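Long-range contacts in peptide chain release factor RF2 (Thermus thermophilus, PDB 2IHR), which directs the termination of translation on the ribosome in response to the stop codons UGA and UAA: residues K114-T119 with E174-L179; Q150-D155 with L170-N175; E209-V214 with K280-E285. All coordinates share one frame; numbering follows the deposited sequence.

Contact 1 (K114-T119 with E174-L179); sequences KNAILT and ENAYGL
Tyr177 and Ala176, the first two residues of helix 176-180, rest on the start of strand 115-122, and one backbone bond ties the two elements together. Tyr177 N donates to Lys114 O over 2.8 Å with an N-H...O angle of 159°, arriving nearly along the C=O axis. An amide of the first helical turn, which has no helix carbonyl ahead of it to bond to, is thereby satisfied by the residue that leads into the strand. Beside this bond the two alanines meet methyl to methyl, Ala116 CB lying 4.0 Å from Ala176 CB. Ala116 CB also reaches the helix backbone, 3.4 Å from Tyr177 N, and lies at the edge of the tyrosine ring, near its plane. From the other direction, Ala176 CB presses on the strand backbone, 3.6 Å from Ala116 N. Tyr177 CB lies 3.1 Å from Lys114 O and 3.7 Å from Asn115 O. With CG anti to the backbone N (chi1 -180°), the ring is directed past Ala116 CB, and its far end leads away from segment 114-119 to reach Val210 and Pro212 of strand 201-213. Asn175, at the N-cap position, makes no capping bond with its side chain; its ND2 donates to OE2 of Glu174, a poorly ordered side chain. The Lys114 amine forms a salt bridge with Asp215. Strand 115-122 runs between strands 164-172 and 201-213, pairing through Ala116 with Val171 and through Asn115 with Glu213, while helix 176-180 lies across one face of this sheet and Leu179 touches Leu107 and Phe149.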
loop_
_atom_site.group_PDB
_atom_site.type_symbol
_atom_site.label_atom_id
_atom_site.label_comp_id
_atom_site.label_asym_id
_atom_site.label_seq_id
_atom_site.Cartn_x
_atom_site.Cartn_y
_atom_site.Cartn_z
ATOM N N LYS A 114 -4.839 -5.004 4.709
ATOM C CA LYS A 114 -4.818 -4.026 5.791
ATOM C C LYS A 114 -4.730 -2.551 5.429
ATOM O O LYS A 114 -4.278 -2.173 4.349
ATOM C CB LYS A 114 -3.695 -4.368 6.791
ATOM C CG LYS A 114 -4.171 -5.104 8.062
ATOM C CD LYS A 114 -4.159 -6.635 7.915
ATOM C CE LYS A 114 -4.730 -7.343 9.153
ATOM N NZ LYS A 114 -4.286 -8.772 9.265
ATOM N N ASN A 115 -5.168 -1.712 6.354
ATOM C CA ASN A 115 -5.088 -0.289 6.139
ATOM C C ASN A 115 -3.634 0.080 6.084
ATOM O O ASN A 115 -2.774 -0.727 6.436
ATOM C CB ASN A 115 -5.818 0.442 7.232
ATOM C CG ASN A 115 -7.282 0.131 7.203
ATOM O OD1 ASN A 115 -8.062 0.688 7.959
ATOM N ND2 ASN A 115 -7.671 -0.783 6.309
ATOM N N ALA A 116 -3.353 1.297 5.635
ATOM C CA ALA A 116 -1.983 1.708 5.453
ATOM C C ALA A 116 -1.505 2.915 6.245
ATOM O O ALA A 116 -2.266 3.872 6.514
ATOM C CB ALA A 116 -1.756 1.923 3.971
ATOM N N ILE A 117 -0.234 2.832 6.649
ATOM C CA ILE A 117 0.459 3.899 7.380
ATOM C C ILE A 117 1.538 4.366 6.408
ATOM O O ILE A 117 2.529 3.655 6.162
ATOM C CB ILE A 117 1.154 3.388 8.636
ATOM C CG1 ILE A 117 0.128 2.725 9.557
ATOM C CG2 ILE A 117 1.895 4.555 9.323
ATOM C CD1 ILE A 117 0.739 1.849 10.641
ATOM N N LEU A 118 1.293 5.540 5.823
ATOM C CA LEU A 118 2.171 6.165 4.834
ATOM C C LEU A 118 2.848 7.387 5.463
ATOM O O LEU A 118 2.181 8.224 6.121
ATOM C CB LEU A 118 1.343 6.537 3.591
ATOM C CG LEU A 118 1.999 7.288 2.401
ATOM C CD1 LEU A 118 1.475 6.746 1.055
ATOM C CD2 LEU A 118 1.745 8.788 2.550
ATOM N N THR A 119 4.175 7.468 5.286
ATOM C CA THR A 119 4.957 8.566 5.882
ATOM C C THR A 119 5.832 9.277 4.851
ATOM O O THR A 119 6.509 8.629 4.051
ATOM C CB THR A 119 5.915 8.034 6.993
ATOM O OG1 THR A 119 5.246 7.064 7.802
ATOM C CG2 THR A 119 6.406 9.180 7.869
ATOM N N GLU A 174 -10.214 -1.063 2.161
ATOM C CA GLU A 174 -9.779 -2.381 1.729
ATOM C C GLU A 174 -8.555 -2.310 0.843
ATOM O O GLU A 174 -8.532 -1.591 -0.152
ATOM C CB GLU A 174 -10.944 -3.114 1.033
ATOM C CG GLU A 174 -10.688 -3.667 -0.367
ATOM C CD GLU A 174 -10.650 -2.586 -1.434
ATOM O OE1 GLU A 174 -11.499 -1.670 -1.378
ATOM O OE2 GLU A 174 -9.780 -2.657 -2.331
ATOM N N ASN A 175 -7.515 -3.036 1.231
ATOM C CA ASN A 175 -6.292 -3.065 0.447
ATOM C C ASN A 175 -5.598 -1.737 0.336
ATOM O O ASN A 175 -4.972 -1.462 -0.688
ATOM C CB ASN A 175 -6.581 -3.543 -0.958
ATOM C CG ASN A 175 -7.045 -4.962 -0.991
ATOM O OD1 ASN A 175 -6.339 -5.870 -0.522
ATOM N ND2 ASN A 175 -8.229 -5.178 -1.551
ATOM N N ALA A 176 -5.729 -0.908 1.370
ATOM C CA ALA A 176 -5.066 0.378 1.374
ATOM C C ALA A 176 -3.564 0.059 1.305
ATOM O O ALA A 176 -2.876 0.492 0.386
ATOM C CB ALA A 176 -5.411 1.128 2.637
ATOM N N TYR A 177 -3.063 -0.735 2.249
ATOM C CA TYR A 177 -1.661 -1.110 2.246
ATOM C C TYR A 177 -1.188 -1.656 0.899
ATOM O O TYR A 177 -0.262 -1.130 0.270
ATOM C CB TYR A 177 -1.392 -2.172 3.281
ATOM C CG TYR A 177 0.062 -2.530 3.263
ATOM C CD1 TYR A 177 1.020 -1.545 3.473
ATOM C CD2 TYR A 177 0.496 -3.812 2.904
ATOM C CE1 TYR A 177 2.376 -1.813 3.310
ATOM C CE2 TYR A 177 1.860 -4.086 2.736
ATOM C CZ TYR A 177 2.782 -3.074 2.933
ATOM O OH TYR A 177 4.110 -3.273 2.688
ATOM N N GLY A 178 -1.808 -2.744 0.470
ATOM C CA GLY A 178 -1.443 -3.342 -0.810
ATOM C C GLY A 178 -1.271 -2.370 -1.977
ATOM O O GLY A 178 -0.212 -2.337 -2.615
ATOM N N LEU A 179 -2.321 -1.602 -2.273
ATOM C CA LEU A 179 -2.296 -0.612 -3.352
ATOM C C LEU A 179 -1.198 0.420 -3.187
ATOM O O LEU A 179 -0.470 0.695 -4.123
ATOM C CB LEU A 179 -3.628 0.135 -3.432
ATOM C CG LEU A 179 -4.798 -0.783 -3.785
ATOM C CD1 LEU A 179 -6.093 0.020 -3.735
ATOM C CD2 LEU A 179 -4.590 -1.389 -5.166
#

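Contact 2 (Q150-D155 with L170-N175); sequences QVEVVD and LVKGEN
Gln150 and Glu152 pair with Lys172 and Leu170 in an antiparallel beta hairpin formed by strands 150-158 and 164-172, the former being an outermost strand of the large mixed sheet within this chain. Two hydrogen-bonded pairs flank a non-hydrogen-bonded one, and the backbone donors and acceptors of the flanking pairs are matched within the ladder. Gln150 N donates to Lys172 O at 3.0 Å, and Lys172 N returns a nearly straight bond to Gln150 O at 2.8 Å, with an N-H...O angle of 174°. At the next such pair Glu152 N reaches Leu170 O over 2.9 Å, in the carbonyl plane, whereas Leu170 N meets Glu152 O at 3.1 Å, tilted 29° from the plane of the Glu152 carbonyl. Two of these acceptors also take a CA-H contact from the intervening pair: Gln150 O from Val171, and Leu170 O from Val151. Val171 N turns the other way, to the backbone of Ala116 on the next strand. On the face shared by Gln150, Glu152, Leu170 and Lys172, the side chains of Glu152 and Lys172 cross obliquely, the lysine running extended beyond CG until its amine stands by both carboxylate oxygens. The salt bridge is made of two weak bonds, Lys172 NZ to Glu152 OE1 at 3.1 Å and to Glu152 OE2 at 3.3 Å. With an alanine at Glu152, the Lys172 amine is likely to lose its anionic mate and the lysine chain to be freer to turn. Leu274 of helix 268-294 touches Glu152, Val154 and Leu170 on this side. Farther along, Val154 and Asp155 form a classic beta bulge opposite Gln168, and Val154 CG2 touches Leu170 CB at 4.3 Å.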
loop_
_atom_site.group_PDB
_atom_site.type_symbol
_atom_site.label_atom_id
_atom_site.label_comp_id
_atom_site.label_asym_id
_atom_site.label_seq_id
_atom_site.Cartn_x
_atom_site.Cartn_y
_atom_site.Cartn_z
ATOM N N GLN A 150 -10.612 6.584 4.022
ATOM C CA GLN A 150 -10.605 7.641 5.021
ATOM C C GLN A 150 -9.158 7.926 5.397
ATOM O O GLN A 150 -8.321 7.022 5.529
ATOM C CB GLN A 150 -11.407 7.208 6.256
ATOM C CG GLN A 150 -12.840 6.838 5.940
ATOM C CD GLN A 150 -13.613 8.005 5.376
ATOM O OE1 GLN A 150 -14.035 8.895 6.113
ATOM N NE2 GLN A 150 -13.787 8.023 4.056
ATOM N N VAL A 151 -8.877 9.199 5.571
ATOM C CA VAL A 151 -7.541 9.608 5.896
ATOM C C VAL A 151 -7.516 10.254 7.283
ATOM O O VAL A 151 -8.319 11.145 7.587
ATOM C CB VAL A 151 -6.986 10.608 4.791
ATOM C CG1 VAL A 151 -5.554 11.068 5.122
ATOM C CG2 VAL A 151 -7.005 9.939 3.427
ATOM N N GLU A 152 -6.572 9.790 8.106
ATOM C CA GLU A 152 -6.361 10.284 9.460
ATOM C C GLU A 152 -4.963 10.874 9.527
ATOM O O GLU A 152 -3.976 10.147 9.522
ATOM C CB GLU A 152 -6.464 9.126 10.436
ATOM C CG GLU A 152 -7.386 9.357 11.582
ATOM C CD GLU A 152 -8.199 8.122 11.911
ATOM O OE1 GLU A 152 -9.132 7.815 11.134
ATOM O OE2 GLU A 152 -7.902 7.456 12.938
ATOM N N VAL A 153 -4.852 12.189 9.565
ATOM C CA VAL A 153 -3.524 12.764 9.644
ATOM C C VAL A 153 -2.957 12.496 11.025
ATOM O O VAL A 153 -3.258 13.211 11.978
ATOM C CB VAL A 153 -3.532 14.268 9.455
ATOM C CG1 VAL A 153 -2.067 14.823 9.639
ATOM C CG2 VAL A 153 -4.143 14.607 8.116
ATOM N N VAL A 154 -2.134 11.467 11.138
ATOM C CA VAL A 154 -1.555 11.152 12.425
ATOM C C VAL A 154 -0.734 12.317 12.920
ATOM O O VAL A 154 -0.833 12.717 14.065
ATOM C CB VAL A 154 -0.668 9.922 12.342
ATOM C CG1 VAL A 154 0.121 9.787 13.620
ATOM C CG2 VAL A 154 -1.528 8.672 12.091
ATOM N N ASP A 155 0.066 12.900 12.053
ATOM C CA ASP A 155 0.901 14.006 12.500
ATOM C C ASP A 155 1.336 14.794 11.279
ATOM O O ASP A 155 1.412 14.255 10.198
ATOM C CB ASP A 155 2.120 13.443 13.269
ATOM C CG ASP A 155 2.887 14.517 14.053
ATOM O OD1 ASP A 155 2.261 15.483 14.531
ATOM O OD2 ASP A 155 4.117 14.386 14.214
ATOM N N LEU A 170 -2.871 7.762 7.970
ATOM C CA LEU A 170 -3.462 6.450 8.119
ATOM C C LEU A 170 -4.587 6.451 7.118
ATOM O O LEU A 170 -5.528 7.275 7.207
ATOM C CB LEU A 170 -4.000 6.297 9.535
ATOM C CG LEU A 170 -4.681 4.986 9.927
ATOM C CD1 LEU A 170 -3.776 3.839 9.698
ATOM C CD2 LEU A 170 -5.085 5.085 11.365
ATOM N N VAL A 171 -4.469 5.539 6.149
ATOM C CA VAL A 171 -5.424 5.427 5.064
ATOM C C VAL A 171 -6.202 4.170 5.312
ATOM O O VAL A 171 -5.665 3.062 5.218
ATOM C CB VAL A 171 -4.672 5.384 3.676
ATOM C CG1 VAL A 171 -5.659 5.155 2.497
ATOM C CG2 VAL A 171 -3.926 6.697 3.477
ATOM N N LYS A 172 -7.484 4.358 5.604
ATOM C CA LYS A 172 -8.381 3.254 5.925
ATOM C C LYS A 172 -9.333 2.856 4.796
ATOM O O LYS A 172 -10.135 3.656 4.315
ATOM C CB LYS A 172 -9.164 3.631 7.179
ATOM C CG LYS A 172 -8.300 4.150 8.342
ATOM C CD LYS A 172 -9.200 4.706 9.407
ATOM C CE LYS A 172 -8.527 4.697 10.760
ATOM N NZ LYS A 172 -9.520 4.791 11.891
ATOM N N GLY A 173 -9.226 1.597 4.387
ATOM C CA GLY A 173 -10.043 1.067 3.311
ATOM C C GLY A 173 -9.444 -0.272 2.908
ATOM O O GLY A 173 -8.303 -0.585 3.260
ATOM N N GLU A 174 -10.214 -1.063 2.161
ATOM C CA GLU A 174 -9.779 -2.381 1.729
ATOM C C GLU A 174 -8.555 -2.310 0.843
ATOM O O GLU A 174 -8.532 -1.591 -0.152
ATOM C CB GLU A 174 -10.944 -3.114 1.033
ATOM C CG GLU A 174 -10.688 -3.667 -0.367
ATOM C CD GLU A 174 -10.650 -2.586 -1.434
ATOM O OE1 GLU A 174 -11.499 -1.670 -1.378
ATOM O OE2 GLU A 174 -9.780 -2.657 -2.331
ATOM N N ASN A 175 -7.515 -3.036 1.231
ATOM C CA ASN A 175 -6.292 -3.065 0.447
ATOM C C ASN A 175 -5.598 -1.737 0.336
ATOM O O ASN A 175 -4.972 -1.462 -0.688
ATOM C CB ASN A 175 -6.581 -3.543 -0.958
ATOM C CG ASN A 175 -7.045 -4.962 -0.991
ATOM O OD1 ASN A 175 -6.339 -5.870 -0.522
ATOM N ND2 ASN A 175 -8.229 -5.178 -1.551
#

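Contact 3 (E209-V214 with K280-E285); sequences EVIPEV and KARLYE
A helix packed across a beta sheet brings Ile211 and Pro212 of strand 201-213, and Val214 of the loop that follows, against helix 268-294; the short segments approach to 8.2 Å between axes, at an angle of 114°. The contact is made by van der Waals touches. Ile211 spreads its two arms over the helix: CG2 lies 3.7 Å from Glu285 CG, and CD1 lies 3.8 Å from Arg282 CG. With chi1 at 68° CG1 stands between the backbone N and the carbonyl carbon, and from there Ile211 CD1 comes within 3.9 Å of Ala281 O. Glu285 meets the isoleucine with CG and CD, while its OE1 forms a salt bridge with Arg288. Ala281 CB lies 3.9 Å from Pro212 O; its small size is consistent with the close approach of the helix. Beyond it Val214 CG1 approaches the Tyr284 ring obliquely, 3.6 Å from CE2. Ala281 also touches Ile117 of strand 115-122, the strand that pairs with 201-213, and Glu219 of a loop. Val210 and Pro212 meet Tyr177 of helix 176-180, while Arg282 and Leu283 carry helix 268-294 onto Ile258 of strand 258-262 in the three-stranded sheet.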
loop_
_atom_site.group_PDB
_atom_site.type_symbol
_atom_site.label_atom_id
_atom_site.label_comp_id
_atom_site.label_asym_id
_atom_site.label_seq_id
_atom_site.Cartn_x
_atom_site.Cartn_y
_atom_site.Cartn_z
ATOM N N GLU A 209 7.225 6.210 2.771
ATOM C CA GLU A 209 7.167 4.879 3.380
ATOM C C GLU A 209 5.734 4.462 3.639
ATOM O O GLU A 209 4.868 5.305 3.962
ATOM C CB GLU A 209 7.921 4.796 4.703
ATOM C CG GLU A 209 9.066 3.750 4.679
ATOM C CD GLU A 209 8.674 2.349 4.145
ATOM O OE1 GLU A 209 9.587 1.591 3.754
ATOM O OE2 GLU A 209 7.479 1.992 4.121
ATOM N N VAL A 210 5.526 3.156 3.506
ATOM C CA VAL A 210 4.253 2.501 3.698
ATOM C C VAL A 210 4.484 1.125 4.344
ATOM O O VAL A 210 5.246 0.309 3.814
ATOM C CB VAL A 210 3.527 2.255 2.329
ATOM C CG1 VAL A 210 2.008 2.002 2.542
ATOM C CG2 VAL A 210 3.749 3.428 1.428
ATOM N N ILE A 211 3.827 0.883 5.484
ATOM C CA ILE A 211 3.875 -0.395 6.208
ATOM C C ILE A 211 2.404 -0.694 6.575
ATOM O O ILE A 211 1.572 0.206 6.614
ATOM C CB ILE A 211 4.680 -0.261 7.482
ATOM C CG1 ILE A 211 3.906 0.636 8.453
ATOM C CG2 ILE A 211 6.117 0.232 7.152
ATOM C CD1 ILE A 211 4.628 0.963 9.697
ATOM N N PRO A 212 2.052 -1.947 6.856
ATOM C CA PRO A 212 0.614 -2.091 7.179
ATOM C C PRO A 212 0.192 -2.025 8.645
ATOM O O PRO A 212 0.938 -2.496 9.524
ATOM C CB PRO A 212 0.261 -3.455 6.592
ATOM C CG PRO A 212 1.507 -4.249 6.859
ATOM C CD PRO A 212 2.676 -3.254 6.562
ATOM N N GLU A 213 -0.994 -1.438 8.892
ATOM C CA GLU A 213 -1.586 -1.389 10.240
ATOM C C GLU A 213 -2.291 -2.737 10.425
ATOM O O GLU A 213 -3.435 -2.952 9.983
ATOM C CB GLU A 213 -2.630 -0.287 10.412
ATOM C CG GLU A 213 -3.800 -0.754 11.300
ATOM C CD GLU A 213 -4.722 0.361 11.746
ATOM O OE1 GLU A 213 -5.823 0.535 11.143
ATOM O OE2 GLU A 213 -4.328 1.060 12.714
ATOM N N VAL A 214 -1.575 -3.638 11.080
ATOM C CA VAL A 214 -2.003 -4.997 11.375
ATOM C C VAL A 214 -3.068 -5.144 12.478
ATOM O O VAL A 214 -3.644 -4.152 12.967
ATOM C CB VAL A 214 -0.790 -5.803 11.759
ATOM C CG1 VAL A 214 0.245 -5.781 10.619
ATOM C CG2 VAL A 214 -0.193 -5.192 12.980
ATOM N N LYS A 280 3.086 0.253 17.521
ATOM C CA LYS A 280 3.115 -1.189 17.557
ATOM C C LYS A 280 3.478 -1.729 16.174
ATOM O O LYS A 280 4.398 -2.556 16.019
ATOM C CB LYS A 280 1.756 -1.730 18.042
ATOM C CG LYS A 280 1.636 -1.944 19.582
ATOM C CD LYS A 280 0.173 -2.069 20.018
ATOM C CE LYS A 280 -0.011 -2.877 21.278
ATOM N NZ LYS A 280 -0.640 -4.207 20.998
ATOM N N ALA A 281 2.764 -1.227 15.171
ATOM C CA ALA A 281 2.949 -1.623 13.775
ATOM C C ALA A 281 4.340 -1.352 13.195
ATOM O O ALA A 281 4.767 -2.017 12.255
ATOM C CB ALA A 281 1.933 -0.942 12.950
ATOM N N ARG A 282 5.030 -0.356 13.735
ATOM C CA ARG A 282 6.369 -0.036 13.273
ATOM C C ARG A 282 7.388 -1.023 13.845
ATOM O O ARG A 282 8.401 -1.328 13.224
ATOM C CB ARG A 282 6.720 1.383 13.679
ATOM C CG ARG A 282 5.926 2.437 12.931
ATOM C CD ARG A 282 6.477 3.807 13.201
ATOM N NE ARG A 282 7.896 3.741 12.948
ATOM C CZ ARG A 282 8.772 4.668 13.308
ATOM N NH1 ARG A 282 8.404 5.778 13.952
ATOM N NH2 ARG A 282 10.040 4.465 12.998
ATOM N N LEU A 283 7.101 -1.509 15.047
ATOM C CA LEU A 283 7.956 -2.477 15.709
ATOM C C LEU A 283 7.756 -3.785 14.966
ATOM O O LEU A 283 8.705 -4.513 14.691
ATOM C CB LEU A 283 7.523 -2.616 17.165
ATOM C CG LEU A 283 7.792 -1.384 18.036
ATOM C CD1 LEU A 283 7.007 -1.442 19.347
ATOM C CD2 LEU A 283 9.301 -1.311 18.279
ATOM N N TYR A 284 6.503 -4.070 14.642
ATOM C CA TYR A 284 6.141 -5.267 13.900
ATOM C C TYR A 284 6.893 -5.318 12.564
ATOM O O TYR A 284 7.242 -6.381 12.048
ATOM C CB TYR A 284 4.649 -5.241 13.608
ATOM C CG TYR A 284 4.188 -6.447 12.847
ATOM C CD1 TYR A 284 4.042 -7.684 13.481
ATOM C CD2 TYR A 284 3.893 -6.367 11.501
ATOM C CE1 TYR A 284 3.602 -8.815 12.781
ATOM C CE2 TYR A 284 3.454 -7.499 10.788
ATOM C CZ TYR A 284 3.308 -8.707 11.442
ATOM O OH TYR A 284 2.814 -9.776 10.769
ATOM N N GLU A 285 7.092 -4.131 12.006
ATOM C CA GLU A 285 7.777 -3.944 10.752
ATOM C C GLU A 285 9.254 -4.082 11.047
ATOM O O GLU A 285 9.962 -4.741 10.294
ATOM C CB GLU A 285 7.438 -2.553 10.191
ATOM C CG GLU A 285 8.314 -2.038 9.038
ATOM C CD GLU A 285 8.312 -2.936 7.807
ATOM O OE1 GLU A 285 7.461 -3.862 7.743
ATOM O OE2 GLU A 285 9.162 -2.697 6.909
#

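How the contacts relate
The three contacts share one mixed sheet, in which strands 150-158, 164-172, 115-122 and 201-213 follow one another. Contact 2 joins the first two; contact 1 lies about 8 Å from it between centres and seats the helix that follows strand 164-172 on strand 115-122. Contacts 1 and 2 have Glu174 and Asn175 in common. Contact 3, about 10 Å from contact 1 and 13 Å from contact 2 between centres, comes later in the chain and brings in helix 268-294. Contacts 1 and 2 lie wholly within the PCRF range, whereas the helical side of contact 3 belongs to the RF-1 range, so contact 3 packs an RF-1 helix against a sheet built largely from PCRF strands.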